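Local coordinates for protein FkbI (Streptomyces hygroscopicus, PDB 1R2J) that binds FAD and probably acts as an acyl-ACP dehydrogenase in making the methoxymalonyl extender unit of the polyketide immunosuppressant FK520, at residues T133-G138 against Q198-A203. Residues are numbered along the deposited sequence; the frame is centred on the assembly and turned at random.
Sequences TAVVDG and QVRVPA
Val136 and Val199 form an antiparallel hydrogen-bonded pair, both valines rising flank to flank from one face of the sheet, with Val136 CG1 3.5 Å from Val199 CB. With chi1 at 52°, Val136 CG1 lies between its own backbone N and carbonyl carbon, and this is the methyl that meets Val199. On the same face, Ala134 CB lies 4.1 Å from Val201 CG2. Two N-H...O=C hydrogen bonds join each of these pairs, among them Ala134 N to Val201 O at 2.7 Å. The other face carries Arg200 and Val135, whose CG1 meets Gln198 OE1 at 3.3 Å. At the bend of the chain, Asp137 OD1 accepts a hydrogen bond from the backbone N-H of Gln198 (2.7 Å to N) with its anti lone pair, the carboxylate plane turned 41° from that of the Gln198 side-chain amide. Asp137 OD2 makes a salt bridge to Arg126; an alanine here would probably leave the Arg126 guanidinium without its carboxylate partner and the Gln198 N-H without its acceptor. Strand 199-202 edges strand 133-143, which pairs along its other edge with strand 126-130, in the middle β-domain of the acyl-CoA dehydrogenase fold; on the Ala134/Val136 face, Val199 and Val201 pack on strand 164-169 of a second sheet.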
ATOM      1  N   THR A 133      27.741   3.711  15.248  1.00 51.21           N
ATOM      2  CA  THR A 133      26.610   4.547  14.874  1.00 49.74           C
ATOM      3  C   THR A 133      26.469   4.887  13.384  1.00 48.45           C
ATOM      4  O   THR A 133      27.463   5.046  12.674  1.00 48.59           O
ATOM      5  CB  THR A 133      26.688   5.859  15.686  1.00 50.03           C
ATOM      6  OG1 THR A 133      26.726   5.552  17.087  1.00 51.58           O
ATOM      7  CG2 THR A 133      25.499   6.745  15.414  1.00 50.99           C
ATOM      8  N   ALA A 134      25.222   4.998  12.926  1.00 45.73           N
ATOM      9  CA  ALA A 134      24.939   5.338  11.534  1.00 43.92           C
ATOM     10  C   ALA A 134      24.313   6.730  11.452  1.00 42.73           C
ATOM     11  O   ALA A 134      23.512   7.117  12.306  1.00 42.84           O
ATOM     12  CB  ALA A 134      24.005   4.302  10.916  1.00 43.42           C
ATOM     13  N   VAL A 135      24.690   7.487  10.429  1.00 40.91           N
ATOM     14  CA  VAL A 135      24.153   8.828  10.243  1.00 39.69           C
ATOM     15  C   VAL A 135      23.421   8.913   8.905  1.00 38.92           C
ATOM     16  O   VAL A 135      24.013   8.711   7.841  1.00 37.64           O
ATOM     17  CB  VAL A 135      25.276   9.888  10.271  1.00 40.03           C
ATOM     18  CG1 VAL A 135      24.677  11.282  10.180  1.00 38.92           C
ATOM     19  CG2 VAL A 135      26.098   9.749  11.547  1.00 40.30           C
ATOM     20  N   VAL A 136      22.124   9.196   8.962  1.00 38.34           N
ATOM     21  CA  VAL A 136      21.328   9.310   7.746  1.00 37.51           C
ATOM     22  C   VAL A 136      20.950  10.761   7.535  1.00 36.71           C
ATOM     23  O   VAL A 136      20.540  11.447   8.468  1.00 36.19           O
ATOM     24  CB  VAL A 136      20.036   8.458   7.819  1.00 37.94           C
ATOM     25  CG1 VAL A 136      19.282   8.766   9.093  1.00 38.20           C
ATOM     26  CG2 VAL A 136      19.156   8.741   6.602  1.00 36.00           C
ATOM     27  N   ASP A 137      21.096  11.225   6.302  1.00 35.89           N
ATOM     28  CA  ASP A 137      20.778  12.603   5.979  1.00 36.60           C
ATOM     29  C   ASP A 137      20.078  12.661   4.628  1.00 35.85           C
ATOM     30  O   ASP A 137      20.615  12.198   3.620  1.00 35.16           O
ATOM     31  CB  ASP A 137      22.060  13.434   5.929  1.00 38.01           C
ATOM     32  CG  ASP A 137      21.786  14.914   5.958  1.00 39.24           C
ATOM     33  OD1 ASP A 137      21.375  15.414   7.025  1.00 42.01           O
ATOM     34  OD2 ASP A 137      21.969  15.577   4.919  1.00 40.25           O
ATOM     35  N   GLY A 138      18.881  13.233   4.610  1.00 35.61           N
ATOM     36  CA  GLY A 138      18.146  13.323   3.364  1.00 34.85           C
ATOM     37  C   GLY A 138      16.729  13.835   3.517  1.00 34.92           C
ATOM     38  O   GLY A 138      16.395  14.511   4.492  1.00 34.10           O
ATOM     39  N   GLN A 198      20.936  15.087   9.703  1.00 39.07           N
ATOM     40  CA  GLN A 198      21.959  14.408  10.501  1.00 41.25           C
ATOM     41  C   GLN A 198      21.347  13.592  11.630  1.00 41.14           C
ATOM     42  O   GLN A 198      21.496  13.939  12.798  1.00 41.50           O
ATOM     43  CB  GLN A 198      22.939  15.420  11.104  1.00 43.21           C
ATOM     44  CG  GLN A 198      23.818  16.128  10.098  1.00 45.33           C
ATOM     45  CD  GLN A 198      24.694  15.170   9.319  1.00 46.76           C
ATOM     46  OE1 GLN A 198      25.510  14.451   9.894  1.00 48.58           O
ATOM     47  NE2 GLN A 198      24.533  15.161   8.003  1.00 46.36           N
ATOM     48  N   VAL A 199      20.664  12.508  11.285  1.00 41.15           N
ATOM     49  CA  VAL A 199      20.035  11.659  12.289  1.00 40.89           C
ATOM     50  C   VAL A 199      20.968  10.533  12.711  1.00 41.56           C
ATOM     51  O   VAL A 199      21.400   9.733  11.881  1.00 42.20           O
ATOM     52  CB  VAL A 199      18.724  11.042  11.752  1.00 40.21           C
ATOM     53  CG1 VAL A 199      18.134  10.094  12.781  1.00 39.45           C
ATOM     54  CG2 VAL A 199      17.733  12.146  11.414  1.00 37.55           C
ATOM     55  N   ARG A 200      21.276  10.471  14.005  1.00 42.16           N
ATOM     56  CA  ARG A 200      22.162   9.432  14.521  1.00 42.74           C
ATOM     57  C   ARG A 200      21.392   8.249  15.102  1.00 41.91           C
ATOM     58  O   ARG A 200      20.522   8.416  15.955  1.00 41.22           O
ATOM     59  CB  ARG A 200      23.094   9.993  15.603  1.00 45.22           C
ATOM     60  CG  ARG A 200      24.162  10.959  15.109  1.00 47.49           C
ATOM     61  CD  ARG A 200      23.605  12.350  14.881  1.00 50.94           C
ATOM     62  NE  ARG A 200      24.630  13.276  14.395  1.00 52.52           N
ATOM     63  CZ  ARG A 200      24.434  14.579  14.217  1.00 52.94           C
ATOM     64  NH1 ARG A 200      23.252  15.116  14.488  1.00 53.35           N
ATOM     65  NH2 ARG A 200      25.420  15.349  13.766  1.00 54.47           N
ATOM     66  N   VAL A 201      21.723   7.051  14.633  1.00 41.23           N
ATOM     67  CA  VAL A 201      21.084   5.834  15.115  1.00 41.36           C
ATOM     68  C   VAL A 201      22.118   4.722  15.237  1.00 41.34           C
ATOM     69  O   VAL A 201      23.187   4.786  14.630  1.00 41.75           O
ATOM     70  CB  VAL A 201      19.951   5.368  14.162  1.00 41.47           C
ATOM     71  CG1 VAL A 201      18.826   6.382  14.161  1.00 40.76           C
ATOM     72  CG2 VAL A 201      20.492   5.175  12.761  1.00 41.06           C
ATOM     73  N   PRO A 202      21.818   3.690  16.038  1.00 41.75           N
ATOM     74  CA  PRO A 202      22.744   2.569  16.223  1.00 41.22           C
ATOM     75  C   PRO A 202      23.104   1.919  14.893  1.00 41.74           C
ATOM     76  O   PRO A 202      22.280   1.858  13.978  1.00 40.41           O
ATOM     77  CB  PRO A 202      21.957   1.621  17.124  1.00 40.98           C
ATOM     78  CG  PRO A 202      21.127   2.556  17.942  1.00 41.84           C
ATOM     79  CD  PRO A 202      20.640   3.547  16.913  1.00 41.42           C
ATOM     80  N   ALA A 203      24.336   1.435  14.785  1.00 41.82           N
ATOM     81  CA  ALA A 203      24.778   0.777  13.565  1.00 40.95           C
ATOM     82  C   ALA A 203      23.862  -0.412  13.291  1.00 40.03           C
ATOM     83  O   ALA A 203      23.722  -0.853  12.146  1.00 40.39           O
ATOM     84  CB  ALA A 203      26.224   0.307  13.713  1.00 41.56           C
TER